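Local coordinates for ferrous iron transport protein B (Legionella pneumophila, PDB 3IBY) that binds GTP through its cytosolic G domain and probably drives uptake of ferrous iron across the bacterial inner membrane, at residues Gln26-Trp31 with Thr35-Thr40; Gln180-Asp185 with Gln232-Leu237; Ser204-Glu209 with Asp240-Lys245. All blocks are in the same frame, centred on the assembly; numbering follows the deposited sequence.

Interaction 1 of 3, residues Gln26-Trp31 with Thr35-Thr40; sequences QRVGNW and TVEKKT
Arg27 and Thr40 form a hydrogen-bonded pair between strand 26-30 and the antiparallel strand 37-45. Arg27 N donates to Thr40 O at 2.8 Å, and Thr40 N returns a bond to Arg27 O. Gly29 and Lys38 form the next such pair, with Gly29 N to Lys38 O at 2.9 Å. Lys38 N also donates to Gly29 O. Past the strand end, Trp31 N bonds Val36 O at 2.9 Å, which closes the ladder at the turn. Between these rungs, Val28 faces Lys39 and Asn30 faces Glu37 as non-hydrogen-bonded pairs.

The main side-chain contact is between Lys38 and Trp31. Lys38 CB sits over the face of the indole five-membered ring, 3.4 Å from its centroid and 9° off the normal, a CH-pi contact. With CG anti to the backbone N (chi1 173°) and the chain extended beyond it, the lysine continues over the ring system. Its CG lies 3.5 Å from Trp31 CE2, and its NZ reaches 3.6 Å from Trp31 CZ3. Val36 CG1 packs against Trp31 CD1 at 4.0 Å. Ile74 and Ser78 of helix 70-81 also touch the indole.

On the sheet face shared by Val28 and Lys39, Val28 CG2 meets Glu37 CB at 3.8 Å.

The charged group of Arg27 folds back so that Thr40 O lies over one guanidinium face. Arg27 NH2 forms a salt bridge with Glu42, further along the second strand.

A water accepts a hydrogen bond from Lys39 N and a weak one from Trp31 NE1.

The pair is a beta hairpin at the edge of the G-domain sheet. The turn and the first residue of the second strand carry Thr35, Val36 and Glu37, part of a predicted GTP-binding segment that probably corresponds to the first switch region of related GTPases.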
loop_
_atom_site.group_PDB
_atom_site.type_symbol
_atom_site.label_atom_id
_atom_site.label_comp_id
_atom_site.label_asym_id
_atom_site.label_seq_id
_atom_site.Cartn_x
_atom_site.Cartn_y
_atom_site.Cartn_z
ATOM N N GLN A 26 9.351 -1.604 -21.350
ATOM C CA GLN A 26 9.287 -0.643 -20.284
ATOM C C GLN A 26 9.976 0.610 -20.752
ATOM O O GLN A 26 10.828 0.552 -21.619
ATOM C CB GLN A 26 9.959 -1.200 -19.057
ATOM C CG GLN A 26 11.403 -1.679 -19.278
ATOM C CD GLN A 26 12.150 -1.738 -18.003
ATOM O OE1 GLN A 26 12.424 -2.795 -17.501
ATOM N NE2 GLN A 26 12.400 -0.591 -17.409
ATOM N N ARG A 27 9.615 1.741 -20.168
ATOM C CA ARG A 27 10.202 3.020 -20.522
ATOM C C ARG A 27 10.268 4.028 -19.415
ATOM O O ARG A 27 9.693 3.868 -18.404
ATOM C CB ARG A 27 9.506 3.622 -21.697
ATOM C CG ARG A 27 8.222 4.116 -21.358
ATOM C CD ARG A 27 7.331 3.994 -22.485
ATOM N NE ARG A 27 6.083 3.517 -22.002
ATOM C CZ ARG A 27 5.745 2.252 -21.922
ATOM N NH1 ARG A 27 6.522 1.300 -22.391
ATOM N NH2 ARG A 27 4.578 1.967 -21.425
ATOM N N VAL A 28 11.016 5.075 -19.607
ATOM C CA VAL A 28 11.116 6.093 -18.581
ATOM C C VAL A 28 10.647 7.422 -19.161
ATOM O O VAL A 28 10.933 7.751 -20.312
ATOM C CB VAL A 28 12.589 6.235 -18.102
ATOM C CG1 VAL A 28 13.407 7.150 -19.074
ATOM C CG2 VAL A 28 12.642 6.767 -16.692
ATOM N N GLY A 29 9.912 8.182 -18.366
ATOM C CA GLY A 29 9.641 9.591 -18.671
ATOM C C GLY A 29 9.625 10.338 -17.353
ATOM O O GLY A 29 10.024 9.794 -16.347
ATOM N N ASN A 30 9.148 11.573 -17.333
ATOM C CA ASN A 30 8.995 12.287 -16.072
ATOM C C ASN A 30 7.566 12.129 -15.646
ATOM O O ASN A 30 6.675 12.080 -16.457
ATOM C CB ASN A 30 9.305 13.776 -16.224
ATOM C CG ASN A 30 10.770 14.068 -16.578
ATOM O OD1 ASN A 30 11.054 15.102 -17.152
ATOM N ND2 ASN A 30 11.692 13.180 -16.207
ATOM N N TRP A 31 7.334 12.028 -14.360
ATOM C CA TRP A 31 6.019 12.259 -13.863
ATOM C C TRP A 31 5.580 13.649 -14.323
ATOM O O TRP A 31 6.385 14.485 -14.660
ATOM C CB TRP A 31 6.047 12.178 -12.360
ATOM C CG TRP A 31 6.130 10.791 -11.881
ATOM C CD1 TRP A 31 7.256 10.130 -11.511
ATOM C CD2 TRP A 31 5.052 9.870 -11.736
ATOM N NE1 TRP A 31 6.950 8.854 -11.130
ATOM C CE2 TRP A 31 5.598 8.673 -11.243
ATOM C CE3 TRP A 31 3.683 9.939 -11.976
ATOM C CZ2 TRP A 31 4.827 7.546 -10.982
ATOM C CZ3 TRP A 31 2.911 8.823 -11.702
ATOM C CH2 TRP A 31 3.489 7.639 -11.205
ATOM N N THR A 35 10.385 16.509 -11.824
ATOM C CA THR A 35 11.672 16.101 -12.347
ATOM C C THR A 35 11.818 14.638 -12.133
ATOM O O THR A 35 12.636 13.994 -12.788
ATOM C CB THR A 35 12.829 16.841 -11.674
ATOM O OG1 THR A 35 12.747 16.672 -10.258
ATOM C CG2 THR A 35 12.747 18.293 -11.963
ATOM N N VAL A 36 11.012 14.081 -11.230
ATOM C CA VAL A 36 11.137 12.656 -10.878
ATOM C C VAL A 36 10.744 11.792 -12.076
ATOM O O VAL A 36 9.798 12.116 -12.809
ATOM C CB VAL A 36 10.282 12.251 -9.633
ATOM C CG1 VAL A 36 10.504 10.784 -9.262
ATOM C CG2 VAL A 36 10.590 13.125 -8.451
ATOM N N GLU A 37 11.487 10.704 -12.269
ATOM C CA GLU A 37 11.376 9.883 -13.455
ATOM C C GLU A 37 10.293 8.904 -13.218
ATOM O O GLU A 37 10.173 8.381 -12.132
ATOM C CB GLU A 37 12.722 9.212 -13.765
ATOM C CG GLU A 37 13.798 10.291 -14.081
ATOM C CD GLU A 37 15.109 9.766 -14.610
ATOM O OE1 GLU A 37 15.473 8.607 -14.283
ATOM O OE2 GLU A 37 15.795 10.510 -15.345
ATOM N N LYS A 38 9.443 8.685 -14.203
ATOM C CA LYS A 38 8.371 7.697 -14.048
ATOM C C LYS A 38 8.734 6.516 -14.899
ATOM O O LYS A 38 9.205 6.694 -16.004
ATOM C CB LYS A 38 7.055 8.328 -14.484
ATOM C CG LYS A 38 5.859 7.441 -14.553
ATOM C CD LYS A 38 4.669 8.199 -15.164
ATOM C CE LYS A 38 3.399 7.320 -15.299
ATOM N NZ LYS A 38 2.167 8.088 -15.194
ATOM N N LYS A 39 8.538 5.307 -14.405
ATOM C CA LYS A 39 8.800 4.120 -15.233
ATOM C C LYS A 39 7.489 3.437 -15.425
ATOM O O LYS A 39 6.755 3.206 -14.446
ATOM C CB LYS A 39 9.757 3.156 -14.557
ATOM C CG LYS A 39 11.276 3.502 -14.691
ATOM C CD LYS A 39 11.815 4.377 -13.535
ATOM C CE LYS A 39 13.301 4.048 -13.190
ATOM N NZ LYS A 39 13.449 2.983 -12.111
ATOM N N THR A 40 7.175 3.128 -16.681
ATOM C CA THR A 40 5.945 2.419 -17.002
ATOM C C THR A 40 6.339 1.226 -17.850
ATOM O O THR A 40 7.340 1.259 -18.534
ATOM C CB THR A 40 4.939 3.321 -17.743
ATOM O OG1 THR A 40 5.580 3.891 -18.905
ATOM C CG2 THR A 40 4.371 4.459 -16.803
HETATM O O HOH W 1 8.147 5.644 -11.237
#

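Interaction 2 of 3, residues Gln180-Asp185 with Gln232-Leu237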
loop_
_atom_site.group_PDB
_atom_site.type_symbol
_atom_site.label_atom_id
_atom_site.label_comp_id
_atom_site.label_asym_id
_atom_site.label_seq_id
_atom_site.Cartn_x
_atom_site.Cartn_y
_atom_site.Cartn_z
ATOM N N GLN A 180 -12.006 7.300 17.996
ATOM C CA GLN A 180 -12.879 6.695 16.996
ATOM C C GLN A 180 -13.998 7.685 16.657
ATOM O O GLN A 180 -14.344 7.892 15.505
ATOM C CB GLN A 180 -13.403 5.335 17.479
ATOM C CG GLN A 180 -13.914 4.409 16.341
ATOM C CD GLN A 180 -12.818 3.984 15.296
ATOM O OE1 GLN A 180 -12.953 4.253 14.077
ATOM N NE2 GLN A 180 -11.746 3.307 15.777
ATOM N N GLN A 181 -14.521 8.329 17.684
ATOM C CA GLN A 181 -15.512 9.361 17.506
ATOM C C GLN A 181 -15.045 10.383 16.440
ATOM O O GLN A 181 -15.795 10.709 15.522
ATOM C CB GLN A 181 -15.798 10.027 18.864
ATOM C CG GLN A 181 -17.154 10.758 18.994
ATOM C CD GLN A 181 -17.058 12.301 18.975
ATOM O OE1 GLN A 181 -15.971 12.894 19.140
ATOM N NE2 GLN A 181 -18.215 12.952 18.802
ATOM N N ILE A 182 -13.801 10.857 16.544
ATOM C CA ILE A 182 -13.304 11.938 15.677
ATOM C C ILE A 182 -13.180 11.474 14.236
ATOM O O ILE A 182 -13.543 12.198 13.329
ATOM C CB ILE A 182 -11.916 12.490 16.139
ATOM C CG1 ILE A 182 -12.035 13.222 17.469
ATOM C CG2 ILE A 182 -11.332 13.472 15.090
ATOM C CD1 ILE A 182 -10.696 13.550 18.123
ATOM N N LEU A 183 -12.644 10.274 14.038
ATOM C CA LEU A 183 -12.532 9.703 12.707
ATOM C C LEU A 183 -13.913 9.455 12.073
ATOM O O LEU A 183 -14.063 9.616 10.847
ATOM C CB LEU A 183 -11.728 8.396 12.724
ATOM C CG LEU A 183 -10.206 8.367 12.981
ATOM C CD1 LEU A 183 -9.771 6.918 13.141
ATOM C CD2 LEU A 183 -9.335 9.059 11.884
ATOM N N ASN A 184 -14.919 9.079 12.870
ATOM C CA ASN A 184 -16.252 8.853 12.304
ATOM C C ASN A 184 -16.975 10.174 11.957
ATOM O O ASN A 184 -17.750 10.221 10.989
ATOM C CB ASN A 184 -17.112 7.952 13.212
ATOM C CG ASN A 184 -16.484 6.581 13.464
ATOM O OD1 ASN A 184 -15.754 6.032 12.644
ATOM N ND2 ASN A 184 -16.767 6.034 14.616
ATOM N N ASP A 185 -16.725 11.240 12.733
ATOM C CA ASP A 185 -17.217 12.598 12.382
ATOM C C ASP A 185 -16.532 13.058 11.087
ATOM O O ASP A 185 -17.162 13.542 10.152
ATOM C CB ASP A 185 -16.968 13.635 13.504
ATOM C CG ASP A 185 -18.095 13.677 14.554
ATOM O OD1 ASP A 185 -17.847 14.148 15.695
ATOM O OD2 ASP A 185 -19.228 13.234 14.248
ATOM N N GLN A 232 -5.736 16.358 20.741
ATOM C CA GLN A 232 -5.702 14.906 20.986
ATOM C C GLN A 232 -4.452 14.221 20.447
ATOM O O GLN A 232 -4.153 13.109 20.892
ATOM C CB GLN A 232 -6.936 14.200 20.391
ATOM C CG GLN A 232 -8.173 14.150 21.324
ATOM C CD GLN A 232 -8.123 13.075 22.437
ATOM O OE1 GLN A 232 -7.621 11.955 22.244
ATOM N NE2 GLN A 232 -8.673 13.421 23.603
ATOM N N ASN A 233 -3.742 14.856 19.495
ATOM C CA ASN A 233 -2.609 14.221 18.774
ATOM C C ASN A 233 -3.068 12.987 18.038
ATOM O O ASN A 233 -2.442 11.929 18.100
ATOM C CB ASN A 233 -1.469 13.781 19.699
ATOM C CG ASN A 233 -0.927 14.884 20.530
ATOM O OD1 ASN A 233 -0.095 14.635 21.411
ATOM N ND2 ASN A 233 -1.379 16.121 20.274
ATOM N N LEU A 234 -4.172 13.106 17.342
ATOM C CA LEU A 234 -4.627 11.981 16.566
ATOM C C LEU A 234 -3.455 11.266 15.861
ATOM O O LEU A 234 -3.412 10.030 15.818
ATOM C CB LEU A 234 -5.655 12.460 15.555
ATOM C CG LEU A 234 -6.777 11.504 15.259
ATOM C CD1 LEU A 234 -7.547 11.204 16.542
ATOM C CD2 LEU A 234 -7.672 12.125 14.193
ATOM N N ASP A 235 -2.492 12.022 15.328
ATOM C CA ASP A 235 -1.453 11.392 14.466
ATOM C C ASP A 235 -0.741 10.305 15.231
ATOM O O ASP A 235 -0.687 9.145 14.809
ATOM C CB ASP A 235 -0.450 12.384 13.829
ATOM C CG ASP A 235 0.218 13.317 14.830
ATOM O OD1 ASP A 235 1.320 13.832 14.509
ATOM O OD2 ASP A 235 -0.349 13.551 15.918
ATOM N N VAL A 236 -0.289 10.680 16.407
ATOM C CA VAL A 236 0.354 9.759 17.300
ATOM C C VAL A 236 -0.556 8.565 17.604
ATOM O O VAL A 236 -0.111 7.422 17.487
ATOM C CB VAL A 236 0.761 10.484 18.585
ATOM C CG1 VAL A 236 1.633 9.586 19.466
ATOM C CG2 VAL A 236 1.473 11.806 18.243
ATOM N N LEU A 237 -1.810 8.816 17.987
ATOM C CA LEU A 237 -2.743 7.726 18.274
ATOM C C LEU A 237 -2.949 6.792 17.095
ATOM O O LEU A 237 -2.931 5.589 17.249
ATOM C CB LEU A 237 -4.099 8.261 18.706
ATOM C CG LEU A 237 -4.344 8.308 20.206
ATOM C CD1 LEU A 237 -3.064 8.658 20.945
ATOM C CD2 LEU A 237 -5.473 9.281 20.555
#
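Ile182 and Leu234 meet through their methyl groups, with Ile182 CG2 4.0 Å from Leu234 CD2. The two side chains pass each other in opposite directions. Leu183 reaches the same leucine methyl from the next position on its helix. Its CD2 lies 4.2 Å from Leu234 CD2, and the two chains run obliquely to one another. Leu234 CD2 therefore touches two neighbouring residues of the first helix. In a third contact Ile182 CD1 meets Gln232 CG at 4.1 Å. This uses the aliphatic part of the glutamine. No hydrogen bond crosses between the segments, and the contact is apolar.

The torsions of Ile182 explain how it serves two partners. CG2 stands anti to the backbone N and faces Leu234. CG1 lies beside that nitrogen (chi1 -68°) and carries CD1 on to Gln232.

The backbones remain well apart, with the closest CA atoms, those of Ile182 and Leu234, 8.7 Å from each other. Only side chains bridge the gap. Leu234 opens its helix, and Asn233 occupies the N-cap position just before it, though its side chain makes no capping bond. The helical bond from Leu237 N to Asn233 O, 3.2 Å long, belongs to this first turn.

Further out, other helices close round the apolar group. Leu227 of helix 219-229 touches both Ile182 and Leu234, and Ala208 of helix 197-209 touches both Leu183 and Leu234. The contact thus joins helix 177-193 to the start of helix 234-253 in a helical bundle, consistent with the GDI domain of this cytosolic fragment.

Interaction 3 of 3, residues Ser204-Glu209 with Asp240-Lys245; sequences SRRLAE and DARYQK
A buried salt-bridge network of Arg206, Glu209 and Arg242 joins helix 197-209 to helix 234-253. Glu209 is one shared anion. Its OE2 forms a salt bridge with Arg242 NH2 at 3.3 Å across the contact. The same oxygen forms another with Arg206 NH1 at 2.6 Å, within segment 204-209; the hydrogen-bond geometry of that second pair is weak.

The flat groups are strongly turned against each other. The Glu209 carboxylate and the Arg242 guanidinium have planes 62° apart, so they do not form a flat, two-pronged pair. The Arg206 and Arg242 guanidiniums are inclined by a similar amount. Arg206 NH1 lies over one face of the Arg242 group, while Arg242 NH2 comes to the edge of the Arg206 group. These two nitrogens are 3.7 Å apart, gathered round carboxylates. Glu108 is the other shared anion: its side chain forms salt bridges with NH2 of both Arg206 and Arg242. The two acids probably offset the positive charges in this buried setting.

The axes of the short helical segments stay 13.2 Å apart at their closest and run at 114° to each other, so long side chains must make the link. Arg242 leaves its helix with CG anti to the backbone N (chi1 -164°). It reaches out before bending at chi3, which delivers its guanidinium to Glu209. Helix 96-106 of the G domain borders the same site. Its Ser104 OG is hydrogen-bonded to Arg242 NH1, and its Gln105 touches Arg206 and Glu209. The network therefore lies where the helical region meets the G domain.

Arg205 adds an aliphatic touch, its CG 4.1 Å from Arg242 NH2. Its own charged end turns to Ser204, with Arg205 NH1 donating to Ser204 OG at 2.9 Å in the guanidinium plane.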
loop_
_atom_site.group_PDB
_atom_site.type_symbol
_atom_site.label_atom_id
_atom_site.label_comp_id
_atom_site.label_asym_id
_atom_site.label_seq_id
_atom_site.Cartn_x
_atom_site.Cartn_y
_atom_site.Cartn_z
ATOM N N SER A 204 -10.017 10.406 5.347
ATOM C CA SER A 204 -10.150 10.696 6.782
ATOM C C SER A 204 -8.923 10.262 7.606
ATOM O O SER A 204 -8.414 11.032 8.468
ATOM C CB SER A 204 -11.447 10.063 7.355
ATOM O OG SER A 204 -11.544 8.686 7.077
ATOM N N ARG A 205 -8.458 9.040 7.334
ATOM C CA ARG A 205 -7.261 8.504 7.983
ATOM C C ARG A 205 -6.051 9.341 7.654
ATOM O O ARG A 205 -5.251 9.638 8.524
ATOM C CB ARG A 205 -7.021 7.053 7.588
ATOM C CG ARG A 205 -7.785 6.020 8.449
ATOM C CD ARG A 205 -9.261 6.196 8.334
ATOM N NE ARG A 205 -9.996 5.380 9.274
ATOM C CZ ARG A 205 -11.282 5.572 9.566
ATOM N NH1 ARG A 205 -11.982 6.555 8.993
ATOM N NH2 ARG A 205 -11.883 4.771 10.419
ATOM N N ARG A 206 -5.928 9.767 6.410
ATOM C CA ARG A 206 -4.795 10.595 6.040
ATOM C C ARG A 206 -4.803 11.951 6.764
ATOM O O ARG A 206 -3.774 12.414 7.300
ATOM C CB ARG A 206 -4.747 10.747 4.512
ATOM C CG ARG A 206 -3.915 9.685 3.772
ATOM C CD ARG A 206 -3.439 8.528 4.668
ATOM N NE ARG A 206 -4.111 7.287 4.317
ATOM C CZ ARG A 206 -4.211 6.219 5.089
ATOM N NH1 ARG A 206 -3.740 6.174 6.330
ATOM N NH2 ARG A 206 -4.818 5.164 4.596
ATOM N N LEU A 207 -5.960 12.588 6.762
ATOM C CA LEU A 207 -6.139 13.819 7.524
ATOM C C LEU A 207 -5.738 13.591 8.980
ATOM O O LEU A 207 -4.957 14.351 9.547
ATOM C CB LEU A 207 -7.596 14.264 7.446
ATOM C CG LEU A 207 -7.955 15.358 6.455
ATOM C CD1 LEU A 207 -6.883 15.448 5.363
ATOM C CD2 LEU A 207 -9.381 15.138 5.903
ATOM N N ALA A 208 -6.269 12.519 9.559
ATOM C CA ALA A 208 -5.973 12.128 10.937
ATOM C C ALA A 208 -4.491 12.020 11.163
ATOM O O ALA A 208 -4.001 12.300 12.239
ATOM C CB ALA A 208 -6.633 10.808 11.257
ATOM N N GLU A 209 -3.764 11.616 10.143
ATOM C CA GLU A 209 -2.330 11.478 10.284
ATOM C C GLU A 209 -1.623 12.773 10.067
ATOM O O GLU A 209 -0.428 12.882 10.379
ATOM C CB GLU A 209 -1.820 10.430 9.330
ATOM C CG GLU A 209 -2.348 9.020 9.722
ATOM C CD GLU A 209 -2.130 7.982 8.643
ATOM O OE1 GLU A 209 -1.240 8.185 7.789
ATOM O OE2 GLU A 209 -2.860 6.966 8.676
ATOM N N ASP A 240 -0.018 4.497 16.400
ATOM C CA ASP A 240 0.046 3.417 17.376
ATOM C C ASP A 240 -0.972 2.318 17.080
ATOM O O ASP A 240 -0.620 1.155 17.086
ATOM C CB ASP A 240 -0.158 3.928 18.797
ATOM C CG ASP A 240 0.072 2.836 19.864
ATOM O OD1 ASP A 240 1.094 2.112 19.809
ATOM O OD2 ASP A 240 -0.779 2.714 20.774
ATOM N N ALA A 241 -2.217 2.661 16.813
ATOM C CA ALA A 241 -3.185 1.621 16.560
ATOM C C ALA A 241 -2.814 0.857 15.287
ATOM O O ALA A 241 -3.028 -0.353 15.180
ATOM C CB ALA A 241 -4.559 2.187 16.466
ATOM N N ARG A 242 -2.234 1.552 14.323
ATOM C CA ARG A 242 -1.793 0.884 13.101
ATOM C C ARG A 242 -0.665 -0.078 13.414
ATOM O O ARG A 242 -0.668 -1.205 12.977
ATOM C CB ARG A 242 -1.306 1.901 12.077
ATOM C CG ARG A 242 -1.218 1.299 10.711
ATOM C CD ARG A 242 -1.071 2.339 9.637
ATOM N NE ARG A 242 -2.181 3.270 9.677
ATOM C CZ ARG A 242 -3.350 3.076 9.098
ATOM N NH1 ARG A 242 -3.568 1.948 8.427
ATOM N NH2 ARG A 242 -4.313 3.999 9.214
ATOM N N TYR A 243 0.291 0.403 14.184
ATOM C CA TYR A 243 1.382 -0.384 14.674
ATOM C C TYR A 243 0.940 -1.610 15.503
ATOM O O TYR A 243 1.505 -2.670 15.383
ATOM C CB TYR A 243 2.299 0.515 15.521
ATOM C CG TYR A 243 3.258 -0.275 16.370
ATOM C CD1 TYR A 243 4.455 -0.722 15.841
ATOM C CD2 TYR A 243 2.945 -0.637 17.698
ATOM C CE1 TYR A 243 5.341 -1.487 16.601
ATOM C CE2 TYR A 243 3.842 -1.406 18.467
ATOM C CZ TYR A 243 5.031 -1.825 17.890
ATOM O OH TYR A 243 5.938 -2.588 18.560
ATOM N N GLN A 244 -0.036 -1.476 16.380
ATOM C CA GLN A 244 -0.350 -2.609 17.293
ATOM C C GLN A 244 -0.920 -3.796 16.511
ATOM O O GLN A 244 -0.538 -4.939 16.748
ATOM C CB GLN A 244 -1.297 -2.183 18.392
ATOM C CG GLN A 244 -0.621 -1.532 19.577
ATOM C CD GLN A 244 -1.651 -1.128 20.630
ATOM O OE1 GLN A 244 -2.496 -0.247 20.374
ATOM N NE2 GLN A 244 -1.609 -1.780 21.812
ATOM N N LYS A 245 -1.783 -3.490 15.541
ATOM C CA LYS A 245 -2.423 -4.501 14.743
ATOM C C LYS A 245 -1.363 -5.163 13.884
ATOM O O LYS A 245 -1.435 -6.358 13.574
ATOM C CB LYS A 245 -3.501 -3.866 13.839
ATOM C CG LYS A 245 -4.401 -4.876 13.029
ATOM C CD LYS A 245 -5.133 -5.913 13.961
ATOM C CE LYS A 245 -6.040 -6.951 13.236
ATOM N NZ LYS A 245 -6.826 -7.768 14.219
#

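How the interactions relate
Interactions 2 and 3 are neighbours, with centres about 8 Å apart, and both use helix 234-253. Ala208 joins them: its CB lies 3.3 Å from Leu183 CD2 and 3.4 Å from Leu234 CD2. The apolar contact of interaction 2 thus continues to helix 197-209, which supplies Arg206 to the network of interaction 3. Interaction 1 stands apart, on the other side of the chain's centre. Its nearest atoms are about 17 Å from interaction 3 and about 25 Å from interaction 2. It holds part of the predicted GTP site. In interaction 3, the Arg242 side chain is about 11 Å from that of Asn9, another predicted GTP-binding residue, whereas interaction 2 lies away from these sites.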